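Local coordinates for Lmo0651 protein (Listeria monocytogenes serovar 1/2a, PDB 6EP3) that controls expression of the Agr system and mediates virulence, probably as a DNA-binding transcription factor of the GntR family, at residues 92-97 with 142-147; 135-140 with 155-160; 187-192 with 196-201; 180-185 with 203-208. All blocks are in the same frame, centred on the assembly; numbering follows the deposited sequence.

All four contacts lie in the helical FCD region, and they differ in depth and chemistry. Contact 2 is the most central, its centre about 4 Å from that of the chain, and it is buried and wholly apolar. Contact 1 is also buried but lies about 18 Å out, where a helix meets an interhelical loop; its alanine and Ile/Phe packing is joined by a lysine hydrogen bond beside the second subunit. Contacts 3 and 4 are partly buried and use the same antiparallel pair, helices 173-192 and 195-219: leucines and an alanine close contact 3 near the turn, whereas a lysine, a serine and a methionine meet more loosely in contact 4.

Contact 1: residues 92-97 with 142-147; sequences DAAIAK and SFAENP
Ala94 and Ala144 set the spacing here, with their CB atoms 3.6 Å apart and their CA atoms only 4.3 Å apart. Ala144 CB also lies against Ala94 CA, evidence that the loop 142-147 rests directly on the backbone of the helix segment 92-97. Beside this pair, Ile95 and Phe143 run side by side and point the same way. Their meeting is at the ring edge: Ile95 CD1 lies in the ring plane, 3.9 Å from Phe143 CD2, and does not stand over a face.

On the other flank Lys97 carries the polar part. Its CG is anti to the backbone N (chi1 -175°) and the chain beyond is extended, which takes the ammonium across to the loop. NZ donates to Ala144 O over 3.2 Å, and the C=O...N angle of 163° places the donor nearly in line with the carbonyl bond. One water accepts both from Lys97 NZ at 3.0 Å and from Asn146 ND2 at 2.7 Å. The lysine thereby grips the loop just where Glu145 leaves helical geometry with positive phi and Asn146 takes the N-cap position of the next helix. Glu85 of the second subunit forms a salt bridge with the same NZ, which ties this corner to the dimer.

The loop thus connects helices 126-142 and 147-163 while leaning on helix 77-101. Around it, Phe143 packs on helix 107-123, and Ile95 reaches helix 195-219.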
loop_
_atom_site.group_PDB
_atom_site.type_symbol
_atom_site.label_atom_id
_atom_site.label_comp_id
_atom_site.label_asym_id
_atom_site.label_seq_id
_atom_site.Cartn_x
_atom_site.Cartn_y
_atom_site.Cartn_z
ATOM N N ASP B 92 -5.981 14.316 2.953
ATOM C CA ASP B 92 -5.757 15.716 2.619
ATOM C C ASP B 92 -5.436 15.884 1.141
ATOM O O ASP B 92 -5.956 16.798 0.490
ATOM C CB ASP B 92 -4.638 16.292 3.485
ATOM C CG ASP B 92 -4.420 17.770 3.239
ATOM O OD1 ASP B 92 -5.276 18.574 3.668
ATOM O OD2 ASP B 92 -3.399 18.129 2.614
ATOM N N ALA B 93 -4.584 15.012 0.587
ATOM C CA ALA B 93 -4.274 15.111 -0.834
ATOM C C ALA B 93 -5.498 14.812 -1.691
ATOM O O ALA B 93 -5.677 15.418 -2.752
ATOM C CB ALA B 93 -3.121 14.176 -1.194
ATOM N N ALA B 94 -6.352 13.886 -1.252
ATOM C CA ALA B 94 -7.581 13.615 -1.990
ATOM C C ALA B 94 -8.445 14.862 -2.072
ATOM O O ALA B 94 -8.921 15.237 -3.154
ATOM C CB ALA B 94 -8.354 12.475 -1.326
ATOM N N ILE B 95 -8.655 15.523 -0.932
ATOM C CA ILE B 95 -9.495 16.718 -0.928
ATOM C C ILE B 95 -8.854 17.822 -1.762
ATOM O O ILE B 95 -9.534 18.518 -2.528
ATOM C CB ILE B 95 -9.783 17.167 0.516
ATOM C CG1 ILE B 95 -10.516 16.059 1.270
ATOM C CG2 ILE B 95 -10.647 18.409 0.531
ATOM C CD1 ILE B 95 -11.686 15.489 0.498
ATOM N N ALA B 96 -7.533 17.979 -1.654
ATOM C CA ALA B 96 -6.845 19.009 -2.425
ATOM C C ALA B 96 -6.978 18.758 -3.924
ATOM O O ALA B 96 -7.248 19.683 -4.699
ATOM C CB ALA B 96 -5.372 19.072 -2.015
ATOM N N LYS B 97 -6.779 17.511 -4.352
ATOM C CA LYS B 97 -6.889 17.191 -5.771
ATOM C C LYS B 97 -8.307 17.407 -6.275
ATOM O O LYS B 97 -8.511 18.002 -7.341
ATOM C CB LYS B 97 -6.441 15.752 -6.020
ATOM C CG LYS B 97 -6.398 15.362 -7.493
ATOM C CD LYS B 97 -6.118 13.875 -7.665
ATOM C CE LYS B 97 -6.136 13.469 -9.133
ATOM N NZ LYS B 97 -6.068 11.990 -9.289
ATOM N N SER B 142 -11.534 8.273 -1.698
ATOM C CA SER B 142 -12.015 7.971 -3.036
ATOM C C SER B 142 -12.360 9.233 -3.798
ATOM O O SER B 142 -12.406 9.210 -5.032
ATOM C CB SER B 142 -13.248 7.071 -2.964
ATOM O OG SER B 142 -14.424 7.852 -2.807
ATOM N N PHE B 143 -12.604 10.334 -3.086
ATOM C CA PHE B 143 -12.792 11.598 -3.791
ATOM C C PHE B 143 -11.615 11.942 -4.703
ATOM O O PHE B 143 -11.776 12.750 -5.624
ATOM C CB PHE B 143 -13.038 12.734 -2.795
ATOM C CG PHE B 143 -14.398 12.687 -2.145
ATOM C CD1 PHE B 143 -15.378 11.830 -2.620
ATOM C CD2 PHE B 143 -14.693 13.504 -1.067
ATOM C CE1 PHE B 143 -16.631 11.786 -2.028
ATOM C CE2 PHE B 143 -15.937 13.467 -0.472
ATOM C CZ PHE B 143 -16.910 12.604 -0.954
ATOM N N ALA B 144 -10.438 11.348 -4.484
ATOM C CA ALA B 144 -9.315 11.563 -5.388
ATOM C C ALA B 144 -9.414 10.748 -6.670
ATOM O O ALA B 144 -8.640 11.000 -7.598
ATOM C CB ALA B 144 -7.988 11.234 -4.694
ATOM N N GLU B 145 -10.336 9.785 -6.742
ATOM C CA GLU B 145 -10.431 8.870 -7.880
ATOM C C GLU B 145 -9.111 8.133 -8.100
ATOM O O GLU B 145 -8.530 8.147 -9.185
ATOM C CB GLU B 145 -10.904 9.584 -9.149
ATOM C CG GLU B 145 -12.369 10.006 -9.074
ATOM C CD GLU B 145 -12.627 11.394 -9.609
ATOM O OE1 GLU B 145 -12.490 12.356 -8.829
ATOM O OE2 GLU B 145 -12.975 11.521 -10.803
ATOM N N ASN B 146 -8.640 7.485 -7.034
ATOM C CA ASN B 146 -7.386 6.737 -7.056
ATOM C C ASN B 146 -7.622 5.416 -6.332
ATOM O O ASN B 146 -7.419 5.293 -5.111
ATOM C CB ASN B 146 -6.252 7.535 -6.415
ATOM C CG ASN B 146 -4.898 7.123 -6.931
ATOM O OD1 ASN B 146 -4.664 5.949 -7.211
ATOM N ND2 ASN B 146 -3.993 8.087 -7.058
ATOM N N PRO B 147 -8.054 4.393 -7.075
ATOM C CA PRO B 147 -8.330 3.093 -6.446
ATOM C C PRO B 147 -7.110 2.475 -5.792
ATOM O O PRO B 147 -7.262 1.716 -4.826
ATOM C CB PRO B 147 -8.835 2.241 -7.619
ATOM C CG PRO B 147 -9.322 3.236 -8.636
ATOM C CD PRO B 147 -8.413 4.417 -8.501
HETATM O O HOH W 1 -4.303 10.767 -7.264
#

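Contact 2: residues 135-140 with 155-160; sequences RFILCL and QIFFQM
Leu138 and Ile137 meet the ring of Phe157 with all three side chains in a similar first torsion. In Phe157, CG is anti to the carbonyl carbon and beside the backbone N (chi1 -78°), which directs the ring toward helix 126-142. Leu138 CG (chi1 -74°) and Ile137 CG1 (chi1 -66°) stand in the same way on helix 126-142; for Ile137 this places CG2 beside the carbonyl carbon, where it can reach the end of the ring.

Both aliphatic residues work at the ring edge. Leu138 CG lies near the ring plane, 3.5 Å from Phe157 CE2, and a second touch comes from Leu138 CD2 at 3.6 Å from that CE2. Leu138 and the phenylalanine pass alongside one another, heading opposite ways. Ile137 meets the far end of the ring at an oblique angle, its CG2 3.7 Å from Phe157 CZ and its CB at 3.8 Å from the same atom. One aromatic residue therefore spans the gap between the two helices, touched along its edge by the consecutive residues Ile137 and Leu138 of helix 126-142.

His134 stacks on Phe157, and Ile87 of helix 77-101 packs against it, further fixing the ring. A bound 1,2-ethanediol, probably from the crystallisation liquor, lies about 4 Å from the Ile137 side chain; FCD relatives bind effectors within this bundle, although an effector role cannot be inferred from this molecule.

With neither charge nor polar pairing between the segments, the contact consists of van der Waals packing, and its stability probably comes largely from the hydrophobic effect.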
loop_
_atom_site.group_PDB
_atom_site.type_symbol
_atom_site.label_atom_id
_atom_site.label_comp_id
_atom_site.label_asym_id
_atom_site.label_seq_id
_atom_site.Cartn_x
_atom_site.Cartn_y
_atom_site.Cartn_z
ATOM N N ARG B 135 -15.029 3.522 6.585
ATOM C CA ARG B 135 -15.651 3.699 5.272
ATOM C C ARG B 135 -15.891 5.173 4.953
ATOM O O ARG B 135 -15.784 5.582 3.793
ATOM C CB ARG B 135 -16.963 2.918 5.191
ATOM C CG ARG B 135 -16.813 1.408 5.338
ATOM C CD ARG B 135 -17.294 0.670 4.102
ATOM N NE ARG B 135 -18.749 0.546 4.063
ATOM C CZ ARG B 135 -19.466 0.532 2.943
ATOM N NH1 ARG B 135 -18.866 0.637 1.765
ATOM N NH2 ARG B 135 -20.785 0.416 2.999
ATOM N N PHE B 136 -16.198 5.983 5.965
ATOM C CA PHE B 136 -16.262 7.431 5.772
ATOM C C PHE B 136 -14.906 7.979 5.321
ATOM O O PHE B 136 -14.813 8.777 4.370
ATOM C CB PHE B 136 -16.722 8.099 7.070
ATOM C CG PHE B 136 -16.770 9.596 7.004
ATOM C CD1 PHE B 136 -17.900 10.245 6.538
ATOM C CD2 PHE B 136 -15.686 10.357 7.412
ATOM C CE1 PHE B 136 -17.948 11.626 6.477
ATOM C CE2 PHE B 136 -15.725 11.742 7.347
ATOM C CZ PHE B 136 -16.856 12.376 6.879
ATOM N N ILE B 137 -13.836 7.558 5.998
ATOM C CA ILE B 137 -12.500 7.986 5.582
ATOM C C ILE B 137 -12.195 7.509 4.162
ATOM O O ILE B 137 -11.613 8.243 3.350
ATOM C CB ILE B 137 -11.447 7.499 6.593
ATOM C CG1 ILE B 137 -11.658 8.194 7.941
ATOM C CG2 ILE B 137 -10.043 7.750 6.067
ATOM C CD1 ILE B 137 -10.769 7.667 9.053
ATOM N N LEU B 138 -12.613 6.285 3.831
ATOM C CA LEU B 138 -12.355 5.739 2.501
ATOM C C LEU B 138 -13.101 6.514 1.429
ATOM O O LEU B 138 -12.601 6.680 0.316
ATOM C CB LEU B 138 -12.758 4.265 2.442
ATOM C CG LEU B 138 -11.868 3.233 3.134
ATOM C CD1 LEU B 138 -12.494 1.850 3.035
ATOM C CD2 LEU B 138 -10.471 3.238 2.547
ATOM N N CYS B 139 -14.310 6.977 1.740
ATOM C CA CYS B 139 -15.063 7.803 0.803
ATOM C C CYS B 139 -14.350 9.130 0.561
ATOM O O CYS B 139 -14.215 9.595 -0.586
ATOM C CB CYS B 139 -16.479 8.017 1.348
ATOM S SG CYS B 139 -17.598 8.777 0.200
ATOM N N LEU B 140 -13.887 9.756 1.645
ATOM C CA LEU B 140 -13.063 10.954 1.503
ATOM C C LEU B 140 -11.881 10.703 0.573
ATOM O O LEU B 140 -11.589 11.512 -0.316
ATOM C CB LEU B 140 -12.554 11.407 2.871
ATOM C CG LEU B 140 -13.553 12.127 3.767
ATOM C CD1 LEU B 140 -12.862 12.567 5.044
ATOM C CD2 LEU B 140 -14.143 13.316 3.035
ATOM N N GLN B 155 -6.017 -1.806 3.263
ATOM C CA GLN B 155 -5.052 -2.695 3.906
ATOM C C GLN B 155 -4.626 -2.142 5.264
ATOM O O GLN B 155 -4.491 -2.889 6.246
ATOM C CB GLN B 155 -3.832 -2.881 3.002
ATOM C CG GLN B 155 -3.920 -4.097 2.104
ATOM C CD GLN B 155 -3.936 -5.399 2.873
ATOM O OE1 GLN B 155 -4.623 -6.346 2.489
ATOM N NE2 GLN B 155 -3.182 -5.457 3.965
ATOM N N ILE B 156 -4.412 -0.827 5.332
ATOM C CA ILE B 156 -4.080 -0.186 6.605
ATOM C C ILE B 156 -5.196 -0.396 7.624
ATOM O O ILE B 156 -4.940 -0.689 8.800
ATOM C CB ILE B 156 -3.803 1.311 6.397
ATOM C CG1 ILE B 156 -2.470 1.523 5.682
ATOM C CG2 ILE B 156 -3.835 2.043 7.732
ATOM C CD1 ILE B 156 -2.164 2.980 5.454
ATOM N N PHE B 157 -6.448 -0.213 7.198
ATOM C CA PHE B 157 -7.580 -0.387 8.101
ATOM C C PHE B 157 -7.665 -1.825 8.586
ATOM O O PHE B 157 -7.969 -2.080 9.758
ATOM C CB PHE B 157 -8.883 0.006 7.397
ATOM C CG PHE B 157 -9.105 1.488 7.298
ATOM C CD1 PHE B 157 -8.666 2.336 8.296
ATOM C CD2 PHE B 157 -9.777 2.029 6.214
ATOM C CE1 PHE B 157 -8.876 3.703 8.216
ATOM C CE2 PHE B 157 -9.995 3.394 6.127
ATOM C CZ PHE B 157 -9.543 4.231 7.130
ATOM N N PHE B 158 -7.404 -2.777 7.692
ATOM C CA PHE B 158 -7.373 -4.180 8.084
ATOM C C PHE B 158 -6.347 -4.407 9.182
ATOM O O PHE B 158 -6.635 -5.043 10.209
ATOM C CB PHE B 158 -7.061 -5.054 6.869
ATOM C CG PHE B 158 -6.954 -6.515 7.187
ATOM C CD1 PHE B 158 -5.735 -7.085 7.509
ATOM C CD2 PHE B 158 -8.081 -7.322 7.161
ATOM C CE1 PHE B 158 -5.641 -8.430 7.803
ATOM C CE2 PHE B 158 -7.994 -8.670 7.453
ATOM C CZ PHE B 158 -6.774 -9.223 7.777
ATOM N N GLN B 159 -5.136 -3.895 8.972
ATOM C CA GLN B 159 -4.077 -4.088 9.953
ATOM C C GLN B 159 -4.438 -3.444 11.288
ATOM O O GLN B 159 -4.208 -4.031 12.351
ATOM C CB GLN B 159 -2.757 -3.533 9.414
ATOM C CG GLN B 159 -2.163 -4.352 8.271
ATOM C CD GLN B 159 -0.772 -4.877 8.583
ATOM O OE1 GLN B 159 -0.373 -4.957 9.744
ATOM N NE2 GLN B 159 -0.027 -5.236 7.542
ATOM N N MET B 160 -5.030 -2.250 11.256
ATOM C CA MET B 160 -5.427 -1.600 12.502
ATOM C C MET B 160 -6.482 -2.418 13.236
ATOM O O MET B 160 -6.320 -2.739 14.422
ATOM C CB MET B 160 -5.926 -0.182 12.232
ATOM C CG MET B 160 -4.814 0.841 12.228
ATOM S SD MET B 160 -5.416 2.527 12.123
ATOM C CE MET B 160 -6.389 2.397 10.648
#

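Contact 3: residues 187-192 with 196-201; sequences YELLAE and ELARKT. With SO4 (sulfate ion), chain P.
Leu189 is the centre of the contact, sending CD1 onto the backbone of the opposite helix and CD2 toward the Leu197 side chain. With CG beside the backbone N and opposite the carbonyl carbon (chi1 -66°), the two methyls reach the partner helix. Leu189 CD1 lies 3.6 Å from Leu197 C and 3.3 Å from Thr201 OG1, a tight apolar approach to the hydroxyl. The Leu197 side chain crosses that of Leu189 obliquely, with Leu197 CB 4.0 Å from Leu189 CD2. Lower on the leucine, Leu189 CB sits 3.8 Å from Ala198 CB. That methyl is also met by Leu190 CD2 at 3.7 Å, which makes Ala198 the small residue on which two consecutive leucines close.

In the next shell, Thr201 OG1 donates to Leu197 O over 2.6 Å. The donor stands 36° out of the carbonyl plane, on the opposite face from Thr201 N, which bonds to the same oxygen. Leu197 O is thus gripped from both faces, and its bond from Thr201 OG1 holds in place the hydroxyl that Leu189 CD1 touches. Leu190 continues inward to Ile95 and Phe143.

Arg199 points away from the partner helix. Its guanidinium presents its edge to a sulfate, probably from the crystallisation liquor: NH1 bonds to O4 at 2.8 Å and NH2 to O3, both nearly straight. NH2 also forms a salt bridge with Asp92 on helix 77-101.

The axes of segments 187-192 and 196-201 approach to 8.4 Å, with their directions 162° apart, the nearly antiparallel geometry of a helical hairpin with a short turn, here joining helices 173-192 and 195-219 in the all-helical FCD fold.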
loop_
_atom_site.group_PDB
_atom_site.type_symbol
_atom_site.label_atom_id
_atom_site.label_comp_id
_atom_site.label_asym_id
_atom_site.label_seq_id
_atom_site.Cartn_x
_atom_site.Cartn_y
_atom_site.Cartn_z
ATOM N N TYR B 187 -18.404 16.928 6.061
ATOM C CA TYR B 187 -19.379 16.808 4.979
ATOM C C TYR B 187 -19.986 18.165 4.637
ATOM O O TYR B 187 -20.123 18.521 3.462
ATOM C CB TYR B 187 -20.483 15.819 5.352
ATOM C CG TYR B 187 -21.727 16.004 4.508
ATOM C CD1 TYR B 187 -21.795 15.482 3.222
ATOM C CD2 TYR B 187 -22.818 16.728 4.980
ATOM C CE1 TYR B 187 -22.915 15.657 2.437
ATOM C CE2 TYR B 187 -23.944 16.917 4.197
ATOM C CZ TYR B 187 -23.986 16.375 2.928
ATOM O OH TYR B 187 -25.102 16.551 2.143
ATOM N N GLU B 188 -20.381 18.925 5.662
ATOM C CA GLU B 188 -21.055 20.196 5.425
ATOM C C GLU B 188 -20.120 21.213 4.790
ATOM O O GLU B 188 -20.516 21.934 3.866
ATOM C CB GLU B 188 -21.627 20.739 6.735
ATOM C CG GLU B 188 -22.946 20.108 7.139
ATOM C CD GLU B 188 -23.499 20.674 8.432
ATOM O OE1 GLU B 188 -23.062 21.769 8.846
ATOM O OE2 GLU B 188 -24.373 20.019 9.036
ATOM N N LEU B 189 -18.877 21.289 5.266
ATOM C CA LEU B 189 -17.931 22.218 4.663
ATOM C C LEU B 189 -17.653 21.845 3.216
ATOM O O LEU B 189 -17.615 22.720 2.342
ATOM C CB LEU B 189 -16.639 22.260 5.475
ATOM C CG LEU B 189 -16.790 22.849 6.877
ATOM C CD1 LEU B 189 -15.539 22.595 7.694
ATOM C CD2 LEU B 189 -17.097 24.337 6.810
ATOM N N LEU B 190 -17.522 20.546 2.929
ATOM C CA LEU B 190 -17.323 20.128 1.547
ATOM C C LEU B 190 -18.521 20.502 0.687
ATOM O O LEU B 190 -18.359 21.015 -0.427
ATOM C CB LEU B 190 -17.070 18.622 1.486
ATOM C CG LEU B 190 -15.704 18.141 1.978
ATOM C CD1 LEU B 190 -15.593 16.633 1.848
ATOM C CD2 LEU B 190 -14.583 18.836 1.218
ATOM N N ALA B 191 -19.734 20.295 1.207
ATOM C CA ALA B 191 -20.932 20.607 0.438
ATOM C C ALA B 191 -21.079 22.104 0.202
ATOM O O ALA B 191 -21.622 22.516 -0.830
ATOM C CB ALA B 191 -22.168 20.053 1.147
ATOM N N GLU B 192 -20.608 22.927 1.136
ATOM C CA GLU B 192 -20.659 24.375 0.981
ATOM C C GLU B 192 -19.474 24.933 0.204
ATOM O O GLU B 192 -19.480 26.120 -0.136
ATOM C CB GLU B 192 -20.727 25.052 2.353
ATOM C CG GLU B 192 -22.061 24.878 3.059
ATOM C CD GLU B 192 -21.979 25.168 4.544
ATOM O OE1 GLU B 192 -22.811 24.625 5.302
ATOM O OE2 GLU B 192 -21.082 25.937 4.950
ATOM N N GLU B 196 -10.664 24.698 2.373
ATOM C CA GLU B 196 -9.608 24.857 3.366
ATOM C C GLU B 196 -10.136 24.596 4.769
ATOM O O GLU B 196 -9.450 23.988 5.601
ATOM C CB GLU B 196 -9.002 26.256 3.260
ATOM C CG GLU B 196 -8.503 26.592 1.865
ATOM C CD GLU B 196 -7.605 25.511 1.286
ATOM O OE1 GLU B 196 -8.095 24.703 0.467
ATOM O OE2 GLU B 196 -6.408 25.474 1.648
ATOM N N LEU B 197 -11.367 25.032 5.044
ATOM C CA LEU B 197 -11.974 24.757 6.341
ATOM C C LEU B 197 -12.190 23.264 6.536
ATOM O O LEU B 197 -11.935 22.729 7.622
ATOM C CB LEU B 197 -13.295 25.518 6.469
ATOM C CG LEU B 197 -13.234 26.833 7.249
ATOM C CD1 LEU B 197 -14.592 27.515 7.262
ATOM C CD2 LEU B 197 -12.746 26.591 8.666
ATOM N N ALA B 198 -12.641 22.567 5.489
ATOM C CA ALA B 198 -12.798 21.119 5.581
ATOM C C ALA B 198 -11.461 20.432 5.832
ATOM O O ALA B 198 -11.375 19.482 6.619
ATOM C CB ALA B 198 -13.451 20.581 4.308
ATOM N N ARG B 199 -10.401 20.898 5.174
ATOM C CA ARG B 199 -9.100 20.269 5.358
ATOM C C ARG B 199 -8.572 20.497 6.768
ATOM O O ARG B 199 -8.020 19.581 7.390
ATOM C CB ARG B 199 -8.113 20.789 4.317
ATOM C CG ARG B 199 -8.479 20.415 2.897
ATOM C CD ARG B 199 -7.577 21.119 1.908
ATOM N NE ARG B 199 -6.244 20.533 1.892
ATOM C CZ ARG B 199 -5.235 21.009 1.175
ATOM N NH1 ARG B 199 -5.412 22.082 0.416
ATOM N NH2 ARG B 199 -4.053 20.414 1.214
ATOM N N LYS B 200 -8.763 21.703 7.306
ATOM C CA LYS B 200 -8.326 21.945 8.676
ATOM C C LYS B 200 -9.190 21.188 9.678
ATOM O O LYS B 200 -8.691 20.760 10.724
ATOM C CB LYS B 200 -8.315 23.443 8.970
ATOM C CG LYS B 200 -7.410 24.239 8.026
ATOM C CD LYS B 200 -6.062 23.530 7.803
ATOM C CE LYS B 200 -4.901 24.512 7.741
ATOM N NZ LYS B 200 -3.954 24.359 8.883
ATOM N N THR B 201 -10.464 20.950 9.357
ATOM C CA THR B 201 -11.292 20.115 10.220
ATOM C C THR B 201 -10.816 18.668 10.203
ATOM O O THR B 201 -10.787 18.004 11.245
ATOM C CB THR B 201 -12.757 20.192 9.788
ATOM O OG1 THR B 201 -13.150 21.565 9.669
ATOM C CG2 THR B 201 -13.647 19.509 10.812
HETATM S S SO4 P . -2.063 22.497 -1.430
HETATM O O1 SO4 P . -1.092 23.401 -0.821
HETATM O O2 SO4 P . -1.738 22.305 -2.840
HETATM O O3 SO4 P . -2.024 21.209 -0.744
HETATM O O4 SO4 P . -3.398 23.075 -1.317
#

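Contact 4: residues 180-185 with 203-208; sequences NKKSNQ and KSMFAE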
loop_
_atom_site.group_PDB
_atom_site.type_symbol
_atom_site.label_atom_id
_atom_site.label_comp_id
_atom_site.label_asym_id
_atom_site.label_seq_id
_atom_site.Cartn_x
_atom_site.Cartn_y
_atom_site.Cartn_z
ATOM N N ASN B 180 -18.418 11.744 15.224
ATOM C CA ASN B 180 -19.568 11.885 14.336
ATOM C C ASN B 180 -19.813 13.352 13.987
ATOM O O ASN B 180 -20.090 13.689 12.827
ATOM C CB ASN B 180 -20.815 11.278 14.979
ATOM C CG ASN B 180 -20.699 9.779 15.189
ATOM O OD1 ASN B 180 -19.763 9.136 14.704
ATOM N ND2 ASN B 180 -21.664 9.211 15.906
ATOM N N LYS B 181 -19.721 14.237 14.984
ATOM C CA LYS B 181 -19.894 15.664 14.732
ATOM C C LYS B 181 -18.825 16.186 13.784
ATOM O O LYS B 181 -19.115 16.991 12.893
ATOM C CB LYS B 181 -19.862 16.440 16.051
ATOM C CG LYS B 181 -19.738 17.952 15.876
ATOM C CD LYS B 181 -19.835 18.687 17.208
ATOM C CE LYS B 181 -18.582 18.489 18.051
ATOM N NZ LYS B 181 -18.725 19.087 19.410
ATOM N N LYS B 182 -17.581 15.736 13.957
ATOM C CA LYS B 182 -16.509 16.169 13.068
ATOM C C LYS B 182 -16.745 15.680 11.646
ATOM O O LYS B 182 -16.522 16.419 10.680
ATOM C CB LYS B 182 -15.165 15.669 13.590
ATOM C CG LYS B 182 -14.529 16.577 14.628
ATOM C CD LYS B 182 -14.030 17.868 13.997
ATOM C CE LYS B 182 -13.645 18.892 15.051
ATOM N NZ LYS B 182 -14.827 19.325 15.851
ATOM N N SER B 183 -17.202 14.435 11.500
ATOM C CA SER B 183 -17.499 13.899 10.176
ATOM C C SER B 183 -18.606 14.698 9.502
ATOM O O SER B 183 -18.522 15.011 8.306
ATOM C CB SER B 183 -17.898 12.430 10.295
ATOM O OG SER B 183 -16.969 11.727 11.104
ATOM N N ASN B 184 -19.650 15.046 10.259
ATOM C CA ASN B 184 -20.723 15.857 9.695
ATOM C C ASN B 184 -20.236 17.255 9.328
ATOM O O ASN B 184 -20.648 17.813 8.305
ATOM C CB ASN B 184 -21.894 15.945 10.671
ATOM C CG ASN B 184 -23.009 16.808 10.139
ATOM O OD1 ASN B 184 -23.757 16.394 9.256
ATOM N ND2 ASN B 184 -23.123 18.020 10.666
ATOM N N GLN B 185 -19.364 17.839 10.153
ATOM C CA GLN B 185 -18.798 19.145 9.838
ATOM C C GLN B 185 -17.987 19.091 8.550
ATOM O O GLN B 185 -18.052 20.006 7.721
ATOM C CB GLN B 185 -17.912 19.613 10.993
ATOM C CG GLN B 185 -18.598 20.489 12.019
ATOM C CD GLN B 185 -17.715 20.765 13.222
ATOM O OE1 GLN B 185 -16.487 20.765 13.120
ATOM N NE2 GLN B 185 -18.336 20.993 14.372
ATOM N N LYS B 203 -7.756 17.737 9.654
ATOM C CA LYS B 203 -6.513 17.748 10.417
ATOM C C LYS B 203 -6.790 17.757 11.915
ATOM O O LYS B 203 -6.136 17.036 12.678
ATOM C CB LYS B 203 -5.671 18.956 10.006
ATOM C CG LYS B 203 -4.459 19.208 10.882
ATOM C CD LYS B 203 -3.568 20.289 10.288
ATOM C CE LYS B 203 -2.313 20.491 11.124
ATOM N NZ LYS B 203 -1.421 21.542 10.553
ATOM N N SER B 204 -7.771 18.551 12.349
ATOM C CA SER B 204 -8.131 18.596 13.763
ATOM C C SER B 204 -8.668 17.251 14.240
ATOM O O SER B 204 -8.330 16.791 15.338
ATOM C CB SER B 204 -9.169 19.693 13.997
ATOM O OG SER B 204 -9.757 19.578 15.280
ATOM N N MET B 205 -9.517 16.618 13.428
ATOM C CA MET B 205 -10.034 15.294 13.757
ATOM C C MET B 205 -8.899 14.308 13.976
ATOM O O MET B 205 -8.866 13.584 14.982
ATOM C CB MET B 205 -10.955 14.807 12.636
ATOM C CG MET B 205 -11.704 13.518 12.945
ATOM S SD MET B 205 -12.639 12.878 11.533
ATOM C CE MET B 205 -11.304 12.504 10.395
ATOM N N PHE B 206 -7.954 14.269 13.036
ATOM C CA PHE B 206 -6.852 13.320 13.145
ATOM C C PHE B 206 -5.958 13.644 14.336
ATOM O O PHE B 206 -5.481 12.735 15.022
ATOM C CB PHE B 206 -6.048 13.297 11.845
ATOM C CG PHE B 206 -6.616 12.380 10.799
ATOM C CD1 PHE B 206 -6.355 11.021 10.829
ATOM C CD2 PHE B 206 -7.437 12.878 9.801
ATOM C CE1 PHE B 206 -6.884 10.180 9.867
ATOM C CE2 PHE B 206 -7.973 12.041 8.842
ATOM C CZ PHE B 206 -7.697 10.691 8.876
ATOM N N ALA B 207 -5.743 14.931 14.618
ATOM C CA ALA B 207 -4.910 15.300 15.760
ATOM C C ALA B 207 -5.548 14.864 17.070
ATOM O O ALA B 207 -4.869 14.330 17.961
ATOM C CB ALA B 207 -4.662 16.809 15.762
ATOM N N GLU B 208 -6.858 15.065 17.202
ATOM C CA GLU B 208 -7.529 14.655 18.428
ATOM C C GLU B 208 -7.536 13.138 18.564
ATOM O O GLU B 208 -7.339 12.606 19.665
ATOM C CB GLU B 208 -8.948 15.216 18.470
ATOM C CG GLU B 208 -9.746 14.799 19.694
ATOM C CD GLU B 208 -9.095 15.243 20.992
ATOM O OE1 GLU B 208 -8.457 16.320 21.004
ATOM O OE2 GLU B 208 -9.224 14.514 21.998
#
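Lys182 and Met205 bury the most surface between these segments, and they touch through aliphatic carbons alone: Lys182 CB lies 4.1 Å from Met205 CG. The CA atoms of the same two residues are 6.6 Å apart, as expected where side chains, not backbones, fill the interface. Met205 CG is anti to the backbone N (chi1 -172°), extending the side chain from helix 195-219 before it bends at chi3; it also packs on Ile186, one turn along helix 173-192 from Lys182.

Ser204 takes the smaller share. Lys182 bends at chi2 and again at chi4, and this course brings its CE to 4.0 Å from Ser204 OG. The meeting is a methylene against a hydroxyl, a van der Waals contact. The aliphatic stem of Lys182 also packs against Thr201, while Met205 is buried on the inward side of the pair.

Neighbours anchor both helices to the core: Ser183 packs on Met117 of helix 107-123, and Phe206 on Ile87 of helix 77-101. The segments lie farther from the turn than 187-192 and 196-201, on the same antiparallel hairpin. A partly exposed lysine stem beside a buried methionine is consistent with the amphipathic helix packing of an FCD bundle.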